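PDB 3EYP: putative alpha-L-fucosidase from Bacteroides thetaiotaomicron, which probably hydrolyses alpha-L-fucosidic linkages, as expected of a member of glycosyl hydrolase family 29. Local coordinates for residues Ala4-Val9 with Asp441-Pro446; Met60-Ala65 with Thr307-Ala312; Ile281-Val286 with Ile424-Pro429. All blocks are in the same frame, centred on the assembly; numbering follows the deposited sequence.

Interactions 1 and 3 both join the fucosidase-type barrel region to the F5/8 type C-like beta-sandwich, whereas interaction 2 lies within the barrel region, between two of its helices. Interaction 3 is buried and mixes apolar contact with an arginine laid on a cysteine; interaction 1, about 25 Å away between centres, is a surface contact through a thiol and aliphatic carbons, with no direct hydrogen bond. Interaction 2 is partly buried and polar, resting on paired hydroxyls and a water. The strands used by interactions 3 and 1, 423-432 and 434-442, follow each other in the chain but belong to different sheets of the sandwich.

Interaction 1 of 3, residues Ala4-Val9 with Asp441-Pro446; sequences APCGLV and DGKACP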
loop_
_atom_site.group_PDB
_atom_site.type_symbol
_atom_site.label_atom_id
_atom_site.label_comp_id
_atom_site.label_asym_id
_atom_site.label_seq_id
_atom_site.Cartn_x
_atom_site.Cartn_y
_atom_site.Cartn_z
ATOM N N ALA A 4 26.216 3.146 -9.193
ATOM C CA ALA A 4 25.924 4.236 -8.231
ATOM C C ALA A 4 24.408 4.426 -8.206
ATOM O O ALA A 4 23.753 4.293 -9.254
ATOM C CB ALA A 4 26.565 5.514 -8.657
ATOM N N PRO A 5 23.836 4.753 -7.036
ATOM C CA PRO A 5 22.399 5.050 -7.084
ATOM C C PRO A 5 22.172 6.347 -7.822
ATOM O O PRO A 5 23.071 7.114 -7.994
ATOM C CB PRO A 5 22.008 5.198 -5.612
ATOM C CG PRO A 5 23.141 4.665 -4.820
ATOM C CD PRO A 5 24.375 4.948 -5.690
ATOM N N CYS A 6 20.955 6.574 -8.233
ATOM C CA CYS A 6 20.609 7.773 -8.956
ATOM C C CYS A 6 19.535 8.523 -8.191
ATOM O O CYS A 6 18.486 7.971 -7.930
ATOM C CB CYS A 6 20.037 7.328 -10.306
ATOM S SG CYS A 6 19.381 8.665 -11.301
ATOM N N GLY A 7 19.815 9.764 -7.829
ATOM C CA GLY A 7 18.835 10.638 -7.171
ATOM C C GLY A 7 18.508 10.221 -5.775
ATOM O O GLY A 7 19.354 9.681 -5.073
ATOM N N LEU A 8 17.263 10.463 -5.364
ATOM C CA LEU A 8 16.773 10.052 -4.020
ATOM C C LEU A 8 16.445 8.560 -3.984
ATOM O O LEU A 8 15.963 7.977 -4.954
ATOM C CB LEU A 8 15.522 10.904 -3.635
ATOM C CG LEU A 8 15.789 12.437 -3.598
ATOM C CD1 LEU A 8 14.556 13.106 -3.029
ATOM C CD2 LEU A 8 17.085 12.815 -2.826
ATOM N N VAL A 9 16.726 7.935 -2.868
ATOM C CA VAL A 9 16.573 6.491 -2.705
ATOM C C VAL A 9 15.772 6.117 -1.429
ATOM O O VAL A 9 15.684 6.888 -0.459
ATOM C CB VAL A 9 17.990 5.791 -2.677
ATOM C CG1 VAL A 9 18.819 6.173 -3.944
ATOM C CG2 VAL A 9 18.725 6.172 -1.422
ATOM N N ASP A 441 14.557 6.278 -22.401
ATOM C CA ASP A 441 15.112 7.464 -21.724
ATOM C C ASP A 441 15.173 7.220 -20.237
ATOM O O ASP A 441 14.465 6.341 -19.689
ATOM C CB ASP A 441 14.254 8.698 -21.999
ATOM C CG ASP A 441 15.020 9.998 -21.856
ATOM O OD1 ASP A 441 16.252 10.019 -21.657
ATOM O OD2 ASP A 441 14.370 11.045 -21.921
ATOM N N GLY A 442 16.042 8.006 -19.608
ATOM C CA GLY A 442 16.294 7.920 -18.170
ATOM C C GLY A 442 17.257 8.930 -17.645
ATOM O O GLY A 442 17.846 9.660 -18.400
ATOM N N LYS A 443 17.365 8.959 -16.332
ATOM C CA LYS A 443 18.324 9.779 -15.614
ATOM C C LYS A 443 19.639 9.016 -15.408
ATOM O O LYS A 443 20.684 9.611 -15.106
ATOM C CB LYS A 443 17.798 10.148 -14.244
ATOM C CG LYS A 443 16.581 11.009 -14.291
ATOM C CD LYS A 443 15.982 11.133 -12.904
ATOM C CE LYS A 443 16.850 11.984 -11.994
ATOM N NZ LYS A 443 16.533 11.792 -10.569
ATOM N N ALA A 444 19.553 7.699 -15.567
ATOM C CA ALA A 444 20.739 6.840 -15.485
ATOM C C ALA A 444 20.564 5.514 -16.219
ATOM O O ALA A 444 19.494 5.158 -16.671
ATOM C CB ALA A 444 21.175 6.602 -14.029
ATOM N N CYS A 445 21.664 4.799 -16.347
ATOM C CA CYS A 445 21.635 3.522 -17.065
ATOM C C CYS A 445 20.597 2.649 -16.367
ATOM O O CYS A 445 20.458 2.734 -15.176
ATOM C CB CYS A 445 22.979 2.821 -17.099
ATOM S SG CYS A 445 23.666 2.427 -15.539
ATOM N N PRO A 446 19.888 1.815 -17.105
ATOM C CA PRO A 446 18.836 0.950 -16.514
ATOM C C PRO A 446 19.341 -0.072 -15.521
ATOM O O PRO A 446 20.458 -0.576 -15.614
ATOM C CB PRO A 446 18.252 0.220 -17.712
ATOM C CG PRO A 446 19.187 0.445 -18.845
ATOM C CD PRO A 446 20.010 1.645 -18.559
#
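C6 and A444 mark the closest backbone approach, 6.6 Å between their CA atoms, where an extended N-terminal segment passes the loop that follows strand 434-442. The gap is filled mainly by the side chain of C6. Its SG stands anti to the backbone N (chi1 174°), which carries the sulfur across to the other segment, where it meets two neighbouring residues at once: K443 CB at 3.7 Å and A444 CB at 3.9 Å. The methyl group of A444 also comes alongside C6 CB, at 4.0 Å, and thus touches both side-chain atoms of the cysteine. K443 reaches further along the N-terminal segment. Its chain bends at chi3 (71°), and the amine ends near G7, with NZ 4.3 Å from G7 CA, a loose approach without a hydrogen bond.

R392, from a loop of the sandwich, ties the two segments together indirectly: it donates to A4 O through NH2 and to C445 O through NE, and the side chains of C6 and A444 both rest on it. The backbone of C6 is also hydrogen-bonded to L389. Between the segments themselves the chemistry is van der Waals contact of a thiol with aliphatic carbons, so directional hold where the N-terminal segment meets the sandwich probably comes largely from the arginine and backbone bonds beside it.

Interaction 2 of 3, residues Met60-Ala65 with Thr307-Ala312; sequences MQTLKA and TDSLHA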
loop_
_atom_site.group_PDB
_atom_site.type_symbol
_atom_site.label_atom_id
_atom_site.label_comp_id
_atom_site.label_asym_id
_atom_site.label_seq_id
_atom_site.Cartn_x
_atom_site.Cartn_y
_atom_site.Cartn_z
ATOM N N MET A 60 -7.439 -12.863 10.764
ATOM C CA MET A 60 -6.105 -13.243 10.259
ATOM C C MET A 60 -6.241 -14.339 9.210
ATOM O O MET A 60 -5.475 -14.423 8.279
ATOM C CB MET A 60 -5.134 -13.717 11.333
ATOM C CG MET A 60 -4.601 -12.687 12.363
ATOM S SD MET A 60 -4.229 -11.016 11.813
ATOM C CE MET A 60 -5.360 -10.063 12.785
ATOM N N GLN A 61 -7.233 -15.172 9.353
ATOM C CA GLN A 61 -7.443 -16.274 8.351
ATOM C C GLN A 61 -7.857 -15.695 7.008
ATOM O O GLN A 61 -7.431 -16.128 5.926
ATOM C CB GLN A 61 -8.475 -17.274 8.869
ATOM C CG GLN A 61 -7.979 -18.088 10.038
ATOM C CD GLN A 61 -9.081 -18.545 10.990
ATOM O OE1 GLN A 61 -10.238 -18.689 10.602
ATOM N NE2 GLN A 61 -8.703 -18.799 12.261
ATOM N N THR A 62 -8.636 -14.632 7.091
ATOM C CA THR A 62 -8.991 -13.862 5.883
ATOM C C THR A 62 -7.717 -13.383 5.135
ATOM O O THR A 62 -7.576 -13.532 3.923
ATOM C CB THR A 62 -9.967 -12.708 6.204
ATOM O OG1 THR A 62 -11.247 -13.275 6.563
ATOM C CG2 THR A 62 -10.187 -11.753 4.984
ATOM N N LEU A 63 -6.820 -12.809 5.898
ATOM C CA LEU A 63 -5.588 -12.259 5.363
ATOM C C LEU A 63 -4.683 -13.332 4.848
ATOM O O LEU A 63 -4.006 -13.131 3.848
ATOM C CB LEU A 63 -4.829 -11.428 6.383
ATOM C CG LEU A 63 -5.601 -10.230 6.936
ATOM C CD1 LEU A 63 -4.681 -9.327 7.715
ATOM C CD2 LEU A 63 -6.438 -9.433 5.839
ATOM N N LYS A 64 -4.620 -14.460 5.549
ATOM C CA LYS A 64 -3.771 -15.560 5.071
ATOM C C LYS A 64 -4.240 -15.990 3.686
ATOM O O LYS A 64 -3.457 -16.072 2.743
ATOM C CB LYS A 64 -3.790 -16.758 6.020
ATOM C CG LYS A 64 -3.072 -16.477 7.251
ATOM C CD LYS A 64 -1.569 -16.533 7.055
ATOM C CE LYS A 64 -0.843 -16.373 8.378
ATOM N NZ LYS A 64 0.626 -16.433 8.154
ATOM N N ALA A 65 -5.534 -16.240 3.570
ATOM C CA ALA A 65 -6.095 -16.725 2.313
ATOM C C ALA A 65 -5.935 -15.695 1.224
ATOM O O ALA A 65 -6.052 -16.002 0.021
ATOM C CB ALA A 65 -7.564 -17.094 2.424
ATOM N N THR A 307 -18.369 -12.459 2.087
ATOM C CA THR A 307 -18.147 -11.967 0.715
ATOM C C THR A 307 -16.803 -11.264 0.617
ATOM O O THR A 307 -16.013 -11.464 -0.306
ATOM C CB THR A 307 -19.287 -11.079 0.260
ATOM O OG1 THR A 307 -20.486 -11.818 0.387
ATOM C CG2 THR A 307 -19.110 -10.657 -1.199
ATOM N N ASP A 308 -16.530 -10.436 1.596
ATOM C CA ASP A 308 -15.306 -9.655 1.639
ATOM C C ASP A 308 -14.132 -10.605 1.563
ATOM O O ASP A 308 -13.154 -10.418 0.830
ATOM C CB ASP A 308 -15.205 -8.875 2.977
ATOM C CG ASP A 308 -16.415 -7.965 3.249
ATOM O OD1 ASP A 308 -17.528 -8.362 2.895
ATOM O OD2 ASP A 308 -16.262 -6.859 3.854
ATOM N N SER A 309 -14.235 -11.619 2.398
ATOM C CA SER A 309 -13.197 -12.642 2.502
ATOM C C SER A 309 -12.999 -13.438 1.194
ATOM O O SER A 309 -11.838 -13.749 0.764
ATOM C CB SER A 309 -13.456 -13.599 3.669
ATOM O OG SER A 309 -13.307 -12.976 4.938
ATOM N N LEU A 310 -14.129 -13.752 0.583
ATOM C CA LEU A 310 -14.162 -14.545 -0.669
ATOM C C LEU A 310 -13.443 -13.809 -1.801
ATOM O O LEU A 310 -12.589 -14.348 -2.487
ATOM C CB LEU A 310 -15.611 -14.773 -1.112
ATOM C CG LEU A 310 -15.787 -15.568 -2.413
ATOM C CD1 LEU A 310 -15.166 -16.937 -2.247
ATOM C CD2 LEU A 310 -17.261 -15.606 -2.782
ATOM N N HIS A 311 -13.867 -12.571 -2.012
ATOM C CA HIS A 311 -13.350 -11.753 -3.090
ATOM C C HIS A 311 -11.852 -11.490 -3.009
ATOM O O HIS A 311 -11.188 -11.500 -4.009
ATOM C CB HIS A 311 -14.155 -10.448 -3.217
ATOM C CG HIS A 311 -15.555 -10.673 -3.716
ATOM N ND1 HIS A 311 -16.383 -9.658 -4.123
ATOM C CD2 HIS A 311 -16.280 -11.816 -3.824
ATOM C CE1 HIS A 311 -17.556 -10.165 -4.476
ATOM N NE2 HIS A 311 -17.526 -11.474 -4.289
ATOM N N ALA A 312 -11.380 -11.191 -1.796
ATOM C CA ALA A 312 -9.967 -11.110 -1.457
ATOM C C ALA A 312 -9.209 -12.414 -1.709
ATOM O O ALA A 312 -8.069 -12.428 -2.236
ATOM C CB ALA A 312 -9.776 -10.668 0.030
HETATM O O HOH W 1 -9.540 -14.515 2.495
#
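T62 and S309 meet through their hydroxyls where helix 56-65 passes helix 306-323, and they carry the direct contact between the two segments. OG1 of T62 lies 2.6 Å from OG of S309, a short hydrogen bond in which either oxygen could be the donor. Each hydroxyl stands beside its own backbone N, at chi1 -69° in both residues, and each also lies within weak hydrogen-bonding distance of the carbonyl four residues earlier, Q58 O for T62 and H305 O for S309. The hydroxyl that does not donate across the pair can use its proton there. The threonine methyl CG2 lies beside the same serine hydroxyl, 3.4 Å from S309 OG, and is 4.0 Å from S309 CB.

A water forms a second bridge between the same two residues, donating to T62 O at 2.6 Å and to S309 O at 3.0 Å. The helices are therefore joined at one level both by side chains and, through the water, by main-chain carbonyls. Such an approach, 5.5 Å between the CA atoms of T62 and S309, is consistent with the small size of both side chains. A further turn along, A312 and A65 point their methyl groups toward the opposite helix without reaching contact.

Around this point, L63 packs on A24 and F26 of barrel strand 22-26, while D308 forms a salt bridge with R259. Linking two outer helices of the barrel, the contact relies on hydrogen bonding more than on interlocking apolar side chains: one hydroxyl proton is shared across the pair, leaving the other for a backbone carbonyl, and the water supplies two carbonyls with a shared donor.

Interaction 3 of 3, residues Ile281-Val286 with Ile424-Pro429; sequences IYCTSV and IVRLAP
C283, in the last turn of helix 275-283, faces I424 and R426, alternate residues on one side of strand 423-432. Its sulfur touches both, with SG 3.9 Å from I424 CG2 and 3.7 Å from R426 NE. The cysteine lies over one face of the guanidinium group, CB being 3.5 Å above that plane and offset toward its rim; a bend of the R426 chain at chi3 (-77°) turns the group over C283. Next to it, the far branch of I424 reaches the Y282 ring, CD1 to CE2 at 3.8 Å, the two side chains crossing at about a right angle. A water lies within hydrogen-bonding distance of C283 O (2.6 Å) and I424 O (2.7 Å), though it has more acceptors nearby than protons.

Residues beyond this first shell also position the arginine: NH1 makes a salt bridge with D280, and W279 provides a cation-pi partner. The backbone of I424 is hydrogen-bonded to G287. Just past the helix end, S285 OG donates to I281 O at 2.7 Å, which helps to fix the turn leading out of the helix. I424 also packs on F323 of helix 306-323.

At this buried junction of barrel region and sandwich, the partly exposed arginine can lie against sulfur and aliphatic carbon, its charge probably balanced by D280 and helped by the cation-pi contact with W279, with a water between the two backbones.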
loop_
_atom_site.group_PDB
_atom_site.type_symbol
_atom_site.label_atom_id
_atom_site.label_comp_id
_atom_site.label_asym_id
_atom_site.label_seq_id
_atom_site.Cartn_x
_atom_site.Cartn_y
_atom_site.Cartn_z
ATOM N N ILE A 281 -8.074 -2.381 -9.225
ATOM C CA ILE A 281 -7.441 -1.623 -8.144
ATOM C C ILE A 281 -6.023 -2.065 -7.841
ATOM O O ILE A 281 -5.094 -1.239 -7.725
ATOM C CB ILE A 281 -8.317 -1.645 -6.851
ATOM C CG1 ILE A 281 -9.552 -0.787 -7.086
ATOM C CG2 ILE A 281 -7.548 -1.138 -5.652
ATOM C CD1 ILE A 281 -10.694 -0.963 -6.002
ATOM N N TYR A 282 -5.847 -3.371 -7.753
ATOM C CA TYR A 282 -4.527 -3.956 -7.554
ATOM C C TYR A 282 -3.568 -3.379 -8.634
ATOM O O TYR A 282 -2.421 -2.972 -8.376
ATOM C CB TYR A 282 -4.586 -5.499 -7.657
ATOM C CG TYR A 282 -3.237 -6.187 -7.450
ATOM C CD1 TYR A 282 -2.767 -6.506 -6.172
ATOM C CD2 TYR A 282 -2.418 -6.491 -8.541
ATOM C CE1 TYR A 282 -1.514 -7.094 -5.995
ATOM C CE2 TYR A 282 -1.172 -7.079 -8.380
ATOM C CZ TYR A 282 -0.730 -7.383 -7.115
ATOM O OH TYR A 282 0.465 -8.015 -6.950
ATOM N N CYS A 283 -4.062 -3.340 -9.862
ATOM C CA CYS A 283 -3.193 -2.934 -10.997
ATOM C C CYS A 283 -2.879 -1.449 -10.994
ATOM O O CYS A 283 -1.821 -0.993 -11.460
ATOM C CB CYS A 283 -3.812 -3.372 -12.331
ATOM S SG CYS A 283 -3.668 -5.168 -12.644
ATOM N N THR A 284 -3.763 -0.701 -10.392
ATOM C CA THR A 284 -3.606 0.764 -10.261
ATOM C C THR A 284 -3.092 1.203 -8.927
ATOM O O THR A 284 -3.097 2.377 -8.624
ATOM C CB THR A 284 -4.916 1.548 -10.632
ATOM O OG1 THR A 284 -5.957 1.197 -9.701
ATOM C CG2 THR A 284 -5.343 1.202 -12.026
ATOM N N SER A 285 -2.531 0.245 -8.193
ATOM C CA SER A 285 -1.832 0.510 -6.931
ATOM C C SER A 285 -0.522 -0.236 -6.864
ATOM O O SER A 285 0.545 0.307 -7.119
ATOM C CB SER A 285 -2.707 0.120 -5.683
ATOM O OG SER A 285 -3.178 -1.230 -5.777
ATOM N N VAL A 286 -0.625 -1.504 -6.552
ATOM C CA VAL A 286 0.541 -2.340 -6.580
ATOM C C VAL A 286 1.226 -2.255 -7.988
ATOM O O VAL A 286 2.449 -2.238 -8.105
ATOM C CB VAL A 286 0.248 -3.843 -6.132
ATOM C CG1 VAL A 286 1.510 -4.706 -6.311
ATOM C CG2 VAL A 286 -0.300 -3.937 -4.664
ATOM N N ILE A 424 2.576 -2.716 -13.824
ATOM C CA ILE A 424 1.822 -3.721 -14.609
ATOM C C ILE A 424 1.100 -3.045 -15.729
ATOM O O ILE A 424 0.571 -1.940 -15.567
ATOM C CB ILE A 424 0.773 -4.451 -13.706
ATOM C CG1 ILE A 424 1.491 -5.277 -12.605
ATOM C CG2 ILE A 424 -0.246 -5.286 -14.576
ATOM C CD1 ILE A 424 0.561 -5.765 -11.474
ATOM N N VAL A 425 1.066 -3.700 -16.871
ATOM C CA VAL A 425 0.244 -3.229 -17.975
ATOM C C VAL A 425 -0.655 -4.369 -18.426
ATOM O O VAL A 425 -0.230 -5.526 -18.496
ATOM C CB VAL A 425 1.106 -2.694 -19.160
ATOM C CG1 VAL A 425 0.227 -2.563 -20.436
ATOM C CG2 VAL A 425 1.725 -1.337 -18.762
ATOM N N ARG A 426 -1.918 -4.043 -18.608
ATOM C CA ARG A 426 -2.869 -4.967 -19.183
ATOM C C ARG A 426 -3.209 -4.477 -20.594
ATOM O O ARG A 426 -3.253 -3.266 -20.867
ATOM C CB ARG A 426 -4.151 -5.050 -18.349
ATOM C CG ARG A 426 -3.984 -5.643 -16.968
ATOM C CD ARG A 426 -5.267 -5.594 -16.258
ATOM N NE ARG A 426 -5.458 -4.231 -15.803
ATOM C CZ ARG A 426 -6.518 -3.822 -15.131
ATOM N NH1 ARG A 426 -7.465 -4.707 -14.828
ATOM N NH2 ARG A 426 -6.594 -2.549 -14.738
ATOM N N LEU A 427 -3.458 -5.438 -21.461
ATOM C CA LEU A 427 -3.493 -5.186 -22.901
ATOM C C LEU A 427 -4.352 -6.199 -23.583
ATOM O O LEU A 427 -4.466 -7.335 -23.127
ATOM C CB LEU A 427 -2.070 -5.275 -23.483
ATOM C CG LEU A 427 -1.223 -6.546 -23.232
ATOM C CD1 LEU A 427 -0.822 -7.242 -24.567
ATOM C CD2 LEU A 427 -0.006 -6.272 -22.371
ATOM N N ALA A 428 -4.984 -5.752 -24.665
ATOM C CA ALA A 428 -5.697 -6.667 -25.553
ATOM C C ALA A 428 -4.720 -7.775 -25.967
ATOM O O ALA A 428 -3.564 -7.499 -26.318
ATOM C CB ALA A 428 -6.304 -5.921 -26.773
ATOM N N PRO A 429 -5.170 -9.040 -25.865
ATOM C CA PRO A 429 -4.354 -10.193 -26.084
ATOM C C PRO A 429 -3.647 -10.092 -27.408
ATOM O O PRO A 429 -4.221 -9.637 -28.398
ATOM C CB PRO A 429 -5.360 -11.342 -26.106
ATOM C CG PRO A 429 -6.524 -10.876 -25.362
ATOM C CD PRO A 429 -6.583 -9.402 -25.677
HETATM O O HOH W 2 -1.384 -0.921 -14.015
#